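Local coordinates for protein putative 4-amino-4-deoxychorismate lyase (Thermus thermophilus, PDB 2ZGI) that binds pyridoxal 5'-phosphate and probably acts as a lyase of the class-IV aminotransferase family, putatively on 4-amino-4-deoxychorismate, at residues Leu167-Gly178 with Arg198-Leu209. Sequence-based numbering, arbitrary orientation.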
ATOM      1  N   LEU D 167      -3.280 -19.474 -15.352  1.00 35.83           N
ATOM      2  CA  LEU D 167      -2.281 -19.069 -16.335  1.00 37.22           C
ATOM      3  C   LEU D 167      -1.719 -20.295 -17.054  1.00 38.18           C
ATOM      4  O   LEU D 167      -1.346 -21.274 -16.411  1.00 38.70           O
ATOM      5  CB  LEU D 167      -1.153 -18.314 -15.635  1.00 36.86           C
ATOM      6  CG  LEU D 167      -0.012 -17.762 -16.498  1.00 37.02           C
ATOM      7  CD1 LEU D 167      -0.498 -16.648 -17.398  1.00 36.18           C
ATOM      8  CD2 LEU D 167       1.108 -17.274 -15.590  1.00 35.25           C
ATOM      9  N   PHE D 168      -1.659 -20.239 -18.383  1.00 39.92           N
ATOM     10  CA  PHE D 168      -1.076 -21.326 -19.157  1.00 41.81           C
ATOM     11  C   PHE D 168       0.087 -20.830 -19.994  1.00 43.22           C
ATOM     12  O   PHE D 168      -0.064 -19.924 -20.814  1.00 42.48           O
ATOM     13  CB  PHE D 168      -2.108 -22.006 -20.063  1.00 41.90           C
ATOM     14  CG  PHE D 168      -1.554 -23.181 -20.833  1.00 42.88           C
ATOM     15  CD1 PHE D 168      -1.405 -24.415 -20.220  1.00 44.06           C
ATOM     16  CD2 PHE D 168      -1.156 -23.040 -22.159  1.00 43.53           C
ATOM     17  CE1 PHE D 168      -0.878 -25.506 -20.927  1.00 45.90           C
ATOM     18  CE2 PHE D 168      -0.636 -24.115 -22.867  1.00 44.87           C
ATOM     19  CZ  PHE D 168      -0.503 -25.356 -22.247  1.00 45.00           C
ATOM     20  N   ARG D 169       1.249 -21.444 -19.776  1.00 45.60           N
ATOM     21  CA  ARG D 169       2.460 -21.130 -20.540  1.00 47.72           C
ATOM     22  C   ARG D 169       3.221 -22.412 -20.875  1.00 48.48           C
ATOM     23  O   ARG D 169       3.311 -23.328 -20.055  1.00 48.55           O
ATOM     24  CB  ARG D 169       3.345 -20.132 -19.779  1.00 48.04           C
ATOM     25  CG  ARG D 169       4.664 -19.777 -20.479  1.00 50.43           C
ATOM     26  CD  ARG D 169       5.609 -18.876 -19.641  1.00 52.64           C
ATOM     27  NE  ARG D 169       5.828 -19.325 -18.260  1.00 54.86           N
ATOM     28  CZ  ARG D 169       5.305 -18.729 -17.188  1.00 56.93           C
ATOM     29  NH1 ARG D 169       4.531 -17.658 -17.337  1.00 57.37           N
ATOM     30  NH2 ARG D 169       5.555 -19.193 -15.962  1.00 57.63           N
ATOM     31  N   GLU D 170       3.752 -22.462 -22.098  1.00 49.68           N
ATOM     32  CA  GLU D 170       4.532 -23.597 -22.592  1.00 50.70           C
ATOM     33  C   GLU D 170       3.688 -24.888 -22.546  1.00 50.30           C
ATOM     34  O   GLU D 170       2.968 -25.208 -23.509  1.00 50.72           O
ATOM     35  CB  GLU D 170       5.877 -23.744 -21.843  1.00 51.10           C
ATOM     36  CG  GLU D 170       6.624 -22.412 -21.500  1.00 54.28           C
ATOM     37  CD  GLU D 170       7.229 -21.675 -22.712  1.00 58.11           C
ATOM     38  OE1 GLU D 170       8.046 -22.280 -23.445  1.00 59.54           O
ATOM     39  OE2 GLU D 170       6.914 -20.476 -22.910  1.00 59.00           O
ATOM     40  N   GLY D 171       3.752 -25.621 -21.437  1.00 49.32           N
ATOM     41  CA  GLY D 171       2.898 -26.799 -21.286  1.00 47.62           C
ATOM     42  C   GLY D 171       2.404 -27.015 -19.872  1.00 46.57           C
ATOM     43  O   GLY D 171       1.992 -28.130 -19.510  1.00 47.01           O
ATOM     44  N   THR D 172       2.432 -25.940 -19.085  1.00 45.05           N
ATOM     45  CA  THR D 172       2.034 -26.004 -17.684  0.50 44.27           C
ATOM     46  C   THR D 172       0.898 -25.027 -17.352  1.00 43.39           C
ATOM     47  O   THR D 172       0.886 -23.872 -17.801  1.00 43.05           O
ATOM     48  CB  THR D 172       3.254 -25.810 -16.746  0.50 44.38           C
ATOM     49  OG1 THR D 172       2.832 -25.336 -15.459  0.50 44.29           O
ATOM     50  CG2 THR D 172       4.210 -24.823 -17.347  0.50 44.71           C
ATOM     51  N   LEU D 173      -0.068 -25.523 -16.590  1.00 42.20           N
ATOM     52  CA  LEU D 173      -1.190 -24.723 -16.111  1.00 40.02           C
ATOM     53  C   LEU D 173      -0.937 -24.353 -14.660  1.00 38.66           C
ATOM     54  O   LEU D 173      -0.775 -25.223 -13.801  1.00 39.20           O
ATOM     55  CB  LEU D 173      -2.492 -25.519 -16.234  1.00 39.70           C
ATOM     56  CG  LEU D 173      -3.822 -24.859 -15.860  1.00 39.66           C
ATOM     57  CD1 LEU D 173      -4.317 -23.914 -16.942  1.00 37.77           C
ATOM     58  CD2 LEU D 173      -4.841 -25.953 -15.581  1.00 39.29           C
ATOM     59  N   TYR D 174      -0.902 -23.054 -14.394  1.00 37.16           N
ATOM     60  CA  TYR D 174      -0.736 -22.524 -13.050  1.00 35.50           C
ATOM     61  C   TYR D 174      -2.058 -22.076 -12.449  1.00 34.31           C
ATOM     62  O   TYR D 174      -2.835 -21.365 -13.094  1.00 33.23           O
ATOM     63  CB  TYR D 174       0.216 -21.333 -13.068  1.00 35.60           C
ATOM     64  CG  TYR D 174       1.553 -21.691 -13.664  1.00 37.84           C
ATOM     65  CD1 TYR D 174       2.563 -22.250 -12.872  1.00 38.51           C
ATOM     66  CD2 TYR D 174       1.802 -21.502 -15.028  1.00 39.10           C
ATOM     67  CE1 TYR D 174       3.805 -22.583 -13.421  1.00 40.21           C
ATOM     68  CE2 TYR D 174       3.044 -21.833 -15.590  1.00 41.65           C
ATOM     69  CZ  TYR D 174       4.034 -22.377 -14.778  1.00 42.42           C
ATOM     70  OH  TYR D 174       5.258 -22.707 -15.330  1.00 44.67           O
ATOM     71  N   LEU D 175      -2.305 -22.501 -11.220  1.00 33.28           N
ATOM     72  CA  LEU D 175      -3.433 -21.983 -10.452  1.00 33.07           C
ATOM     73  C   LEU D 175      -2.921 -20.890  -9.526  1.00 32.83           C
ATOM     74  O   LEU D 175      -1.972 -21.091  -8.738  1.00 31.96           O
ATOM     75  CB  LEU D 175      -4.136 -23.091  -9.657  1.00 33.64           C
ATOM     76  CG  LEU D 175      -4.376 -24.458 -10.323  1.00 34.49           C
ATOM     77  CD1 LEU D 175      -5.400 -25.245  -9.502  1.00 35.41           C
ATOM     78  CD2 LEU D 175      -4.807 -24.374 -11.802  1.00 33.52           C
ATOM     79  N   LEU D 176      -3.535 -19.713  -9.640  1.00 32.03           N
ATOM     80  CA  LEU D 176      -3.044 -18.540  -8.930  1.00 31.62           C
ATOM     81  C   LEU D 176      -3.528 -18.624  -7.491  1.00 31.93           C
ATOM     82  O   LEU D 176      -4.744 -18.704  -7.259  1.00 31.91           O
ATOM     83  CB  LEU D 176      -3.548 -17.246  -9.596  1.00 31.79           C
ATOM     84  CG  LEU D 176      -2.719 -16.630 -10.735  1.00 31.93           C
ATOM     85  CD1 LEU D 176      -2.431 -17.621 -11.846  1.00 31.58           C
ATOM     86  CD2 LEU D 176      -3.437 -15.423 -11.304  1.00 32.58           C
ATOM     87  N   GLU D 177      -2.598 -18.612  -6.533  1.00 30.11           N
ATOM     88  CA  GLU D 177      -2.966 -18.721  -5.124  1.00 30.15           C
ATOM     89  C   GLU D 177      -3.408 -17.391  -4.540  1.00 29.06           C
ATOM     90  O   GLU D 177      -3.233 -16.350  -5.164  1.00 28.87           O
ATOM     91  CB  GLU D 177      -1.807 -19.274  -4.280  1.00 30.20           C
ATOM     92  CG  GLU D 177      -1.312 -20.604  -4.737  1.00 34.37           C
ATOM     93  CD  GLU D 177      -0.085 -21.068  -3.978  1.00 37.41           C
ATOM     94  OE1 GLU D 177       0.608 -20.250  -3.337  1.00 38.18           O
ATOM     95  OE2 GLU D 177       0.179 -22.285  -4.026  1.00 43.39           O
ATOM     96  N   GLY D 178      -3.980 -17.461  -3.337  1.00 27.85           N
ATOM     97  CA  GLY D 178      -4.328 -16.297  -2.535  1.00 27.93           C
ATOM     98  C   GLY D 178      -5.787 -15.847  -2.544  1.00 27.50           C
ATOM     99  O   GLY D 178      -6.129 -14.893  -1.871  1.00 27.24           O
ATOM    100  N   ARG D 198       1.052 -30.537 -17.136  1.00 46.00           N
ATOM    101  CA  ARG D 198       1.579 -30.330 -15.799  1.00 46.23           C
ATOM    102  C   ARG D 198       0.809 -29.188 -15.145  1.00 44.97           C
ATOM    103  O   ARG D 198       0.355 -28.267 -15.829  1.00 44.65           O
ATOM    104  CB  ARG D 198       3.071 -29.984 -15.872  1.00 47.02           C
ATOM    105  CG  ARG D 198       3.777 -29.847 -14.525  1.00 49.96           C
ATOM    106  CD  ARG D 198       5.273 -29.613 -14.718  1.00 55.50           C
ATOM    107  NE  ARG D 198       5.570 -28.279 -15.246  1.00 58.39           N
ATOM    108  CZ  ARG D 198       6.168 -27.311 -14.550  1.00 60.74           C
ATOM    109  NH1 ARG D 198       6.543 -27.526 -13.292  1.00 61.55           N
ATOM    110  NH2 ARG D 198       6.401 -26.127 -15.112  1.00 61.45           N
ATOM    111  N   VAL D 199       0.659 -29.262 -13.825  1.00 44.25           N
ATOM    112  CA  VAL D 199      -0.089 -28.263 -13.072  1.00 43.34           C
ATOM    113  C   VAL D 199       0.678 -27.823 -11.821  1.00 43.18           C
ATOM    114  O   VAL D 199       1.092 -28.653 -10.991  1.00 43.91           O
ATOM    115  CB  VAL D 199      -1.517 -28.775 -12.705  1.00 43.30           C
ATOM    116  CG1 VAL D 199      -2.155 -27.915 -11.603  1.00 42.94           C
ATOM    117  CG2 VAL D 199      -2.394 -28.787 -13.938  1.00 43.33           C
ATOM    118  N   GLU D 200       0.880 -26.520 -11.700  1.00 42.33           N
ATOM    119  CA  GLU D 200       1.514 -25.934 -10.522  1.00 41.73           C
ATOM    120  C   GLU D 200       0.647 -24.840  -9.910  1.00 40.54           C
ATOM    121  O   GLU D 200      -0.104 -24.183 -10.622  1.00 39.36           O
ATOM    122  CB  GLU D 200       2.848 -25.311 -10.903  1.00 42.36           C
ATOM    123  CG  GLU D 200       3.920 -26.300 -11.329  1.00 45.64           C
ATOM    124  CD  GLU D 200       5.302 -25.706 -11.148  1.00 49.99           C
ATOM    125  OE1 GLU D 200       5.785 -25.676  -9.983  1.00 51.42           O
ATOM    126  OE2 GLU D 200       5.894 -25.249 -12.163  1.00 50.55           O
ATOM    127  N   ARG D 201       0.808 -24.633  -8.602  1.00 39.33           N
ATOM    128  CA  ARG D 201       0.136 -23.570  -7.842  1.00 38.92           C
ATOM    129  C   ARG D 201       1.200 -22.568  -7.415  1.00 38.23           C
ATOM    130  O   ARG D 201       2.307 -22.971  -7.049  1.00 37.83           O
ATOM    131  CB  ARG D 201      -0.536 -24.149  -6.589  1.00 38.74           C
ATOM    132  CG  ARG D 201      -1.453 -25.340  -6.874  1.00 40.31           C
ATOM    133  CD  ARG D 201      -1.924 -26.022  -5.603  1.00 43.19           C
ATOM    134  NE  ARG D 201      -2.770 -27.176  -5.919  1.00 46.32           N
ATOM    135  CZ  ARG D 201      -4.073 -27.107  -6.202  1.00 46.27           C
ATOM    136  NH1 ARG D 201      -4.708 -25.939  -6.198  1.00 44.20           N
ATOM    137  NH2 ARG D 201      -4.744 -28.221  -6.480  1.00 47.89           N
ATOM    138  N   GLY D 202       0.876 -21.275  -7.463  1.00 37.18           N
ATOM    139  CA  GLY D 202       1.808 -20.241  -6.984  1.00 35.72           C
ATOM    140  C   GLY D 202       1.175 -18.895  -6.731  1.00 34.60           C
ATOM    141  O   GLY D 202       0.011 -18.668  -7.080  1.00 34.46           O
ATOM    142  N   LEU D 203       1.919 -18.001  -6.092  1.00 32.97           N
ATOM    143  CA  LEU D 203       1.526 -16.619  -6.005  1.00 31.84           C
ATOM    144  C   LEU D 203       2.208 -15.869  -7.126  1.00 31.96           C
ATOM    145  O   LEU D 203       3.437 -15.960  -7.287  1.00 30.85           O
ATOM    146  CB  LEU D 203       1.930 -16.031  -4.660  1.00 32.18           C
ATOM    147  CG  LEU D 203       1.118 -16.465  -3.456  1.00 32.48           C
ATOM    148  CD1 LEU D 203       1.918 -16.285  -2.159  1.00 33.16           C
ATOM    149  CD2 LEU D 203      -0.224 -15.677  -3.434  1.00 31.47           C
ATOM    150  N   PHE D 204       1.412 -15.146  -7.909  1.00 31.09           N
ATOM    151  CA  PHE D 204       1.880 -14.432  -9.109  1.00 31.54           C
ATOM    152  C   PHE D 204       1.635 -12.938  -8.988  1.00 31.51           C
ATOM    153  O   PHE D 204       0.563 -12.509  -8.543  1.00 31.24           O
ATOM    154  CB  PHE D 204       1.163 -14.930 -10.372  1.00 30.57           C
ATOM    155  CG  PHE D 204       1.573 -16.335 -10.816  1.00 33.89           C
ATOM    156  CD1 PHE D 204       2.357 -16.510 -11.952  1.00 34.65           C
ATOM    157  CD2 PHE D 204       1.147 -17.468 -10.112  1.00 32.49           C
ATOM    158  CE1 PHE D 204       2.729 -17.795 -12.373  1.00 37.54           C
ATOM    159  CE2 PHE D 204       1.505 -18.751 -10.507  1.00 34.85           C
ATOM    160  CZ  PHE D 204       2.294 -18.920 -11.645  1.00 35.93           C
ATOM    161  N   ARG D 205       2.631 -12.154  -9.400  1.00 31.57           N
ATOM    162  CA  ARG D 205       2.504 -10.714  -9.576  1.00 31.00           C
ATOM    163  C   ARG D 205       1.993 -10.459 -10.996  1.00 31.31           C
ATOM    164  O   ARG D 205       2.173 -11.297 -11.869  1.00 31.26           O
ATOM    165  CB  ARG D 205       3.877 -10.030  -9.424  1.00 31.19           C
ATOM    166  CG  ARG D 205       4.627 -10.280  -8.120  1.00 29.53           C
ATOM    167  CD  ARG D 205       5.654  -9.178  -7.821  1.00 31.09           C
ATOM    168  NE  ARG D 205       5.052  -7.874  -7.538  1.00 30.43           N
ATOM    169  CZ  ARG D 205       4.485  -7.505  -6.386  1.00 31.80           C
ATOM    170  NH1 ARG D 205       4.426  -8.332  -5.340  1.00 32.67           N
ATOM    171  NH2 ARG D 205       3.981  -6.280  -6.275  1.00 32.80           N
ATOM    172  N   PRO D 206       1.387  -9.289 -11.250  1.00 32.26           N
ATOM    173  CA  PRO D 206       0.896  -8.954 -12.606  1.00 32.71           C
ATOM    174  C   PRO D 206       1.911  -9.281 -13.717  1.00 33.43           C
ATOM    175  O   PRO D 206       1.570  -9.912 -14.711  1.00 32.72           O
ATOM    176  CB  PRO D 206       0.671  -7.445 -12.532  1.00 32.83           C
ATOM    177  CG  PRO D 206       0.424  -7.171 -11.053  1.00 32.43           C
ATOM    178  CD  PRO D 206       1.205  -8.179 -10.290  1.00 31.60           C
ATOM    179  N   GLU D 207       3.161  -8.893 -13.512  1.00 35.51           N
ATOM    180  CA  GLU D 207       4.224  -9.053 -14.497  1.00 37.00           C
ATOM    181  C   GLU D 207       4.609 -10.509 -14.666  1.00 37.39           C
ATOM    182  O   GLU D 207       5.274 -10.882 -15.638  1.00 37.94           O
ATOM    183  CB  GLU D 207       5.456  -8.255 -14.067  1.00 37.75           C
ATOM    184  CG  GLU D 207       5.142  -7.003 -13.251  1.00 41.27           C
ATOM    185  CD  GLU D 207       5.077  -7.278 -11.745  1.00 43.59           C
ATOM    186  OE1 GLU D 207       5.799  -8.188 -11.275  1.00 46.77           O
ATOM    187  OE2 GLU D 207       4.329  -6.574 -11.043  1.00 42.64           O
ATOM    188  N   GLY D 208       4.201 -11.341 -13.723  1.00 37.49           N
ATOM    189  CA  GLY D 208       4.456 -12.771 -13.816  1.00 37.72           C
ATOM    190  C   GLY D 208       3.450 -13.467 -14.706  1.00 38.21           C
ATOM    191  O   GLY D 208       3.590 -14.667 -14.993  1.00 38.19           O
ATOM    192  N   LEU D 209       2.432 -12.725 -15.143  1.00 38.10           N
ATOM    193  CA  LEU D 209       1.347 -13.326 -15.917  1.00 38.94           C
ATOM    194  C   LEU D 209       1.670 -13.355 -17.404  1.00 40.22           C
ATOM    195  O   LEU D 209       1.035 -12.689 -18.219  1.00 40.92           O
ATOM    196  CB  LEU D 209      -0.000 -12.649 -15.629  1.00 37.73           C
ATOM    197  CG  LEU D 209      -0.398 -12.654 -14.150  1.00 36.73           C
ATOM    198  CD1 LEU D 209      -1.719 -11.914 -13.936  1.00 36.24           C
ATOM    199  CD2 LEU D 209      -0.448 -14.079 -13.589  1.00 33.51           C
TER
HETATM  200  O   HOH W   1       5.599 -16.194 -14.385  1.00 41.68           O
HETATM  201  O   HOH W   2      -1.367 -15.477  -7.226  1.00 26.37           O
HETATM  202  O   HOH W   3       2.494 -23.312  -3.876  1.00 49.24           O
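Tyr-174 CB lies 3.5 Å from CZ of Phe-204, and its CG sits as near to that same atom. With CG beside the backbone N (chi1 -57°), the ring runs alongside Glu-200, whose CB packs on CD1 and whose OE2 comes 3.6 Å from CE1. At the tip, OH comes near the Arg-198 guanidinium, turned almost perpendicular to the ring; that arginine in turn pairs with Glu-200 OE2 in a salt bridge. Phe-204 directs its edge at the tyrosine face in an offset edge-to-face stack, planes at 64°, while Leu-176 CD1 covers one face of the phenylalanine.

Beneath these side chains, strands 172-176 and 198-202 run parallel, joined through helix 183-194 as a beta-alpha-beta unit, with 198-202 outermost in the chain's mixed sheet. Leu-173 N bonds to Arg-198 O and its O takes Glu-200 N; Leu-175 N goes to Glu-200 O and its O takes Gly-202 N; Glu-177 N continues the ladder to Gly-202 O at 2.7 Å. On the helix side, Val-199 CG2 packs 4.0 Å from Leu-173 CB, and Leu-175 CD1 touches the guanidinium of Arg-201, whose NH1 makes a salt bridge with Glu-186 of that helix.

Glu-177 extends back along Gly-202, bringing OE2 3.2 Å from Arg-201 CB and close to a water near Arg-201 O. Shortening Glu-177 to an alanine would probably uncover the backbone of Gly-202.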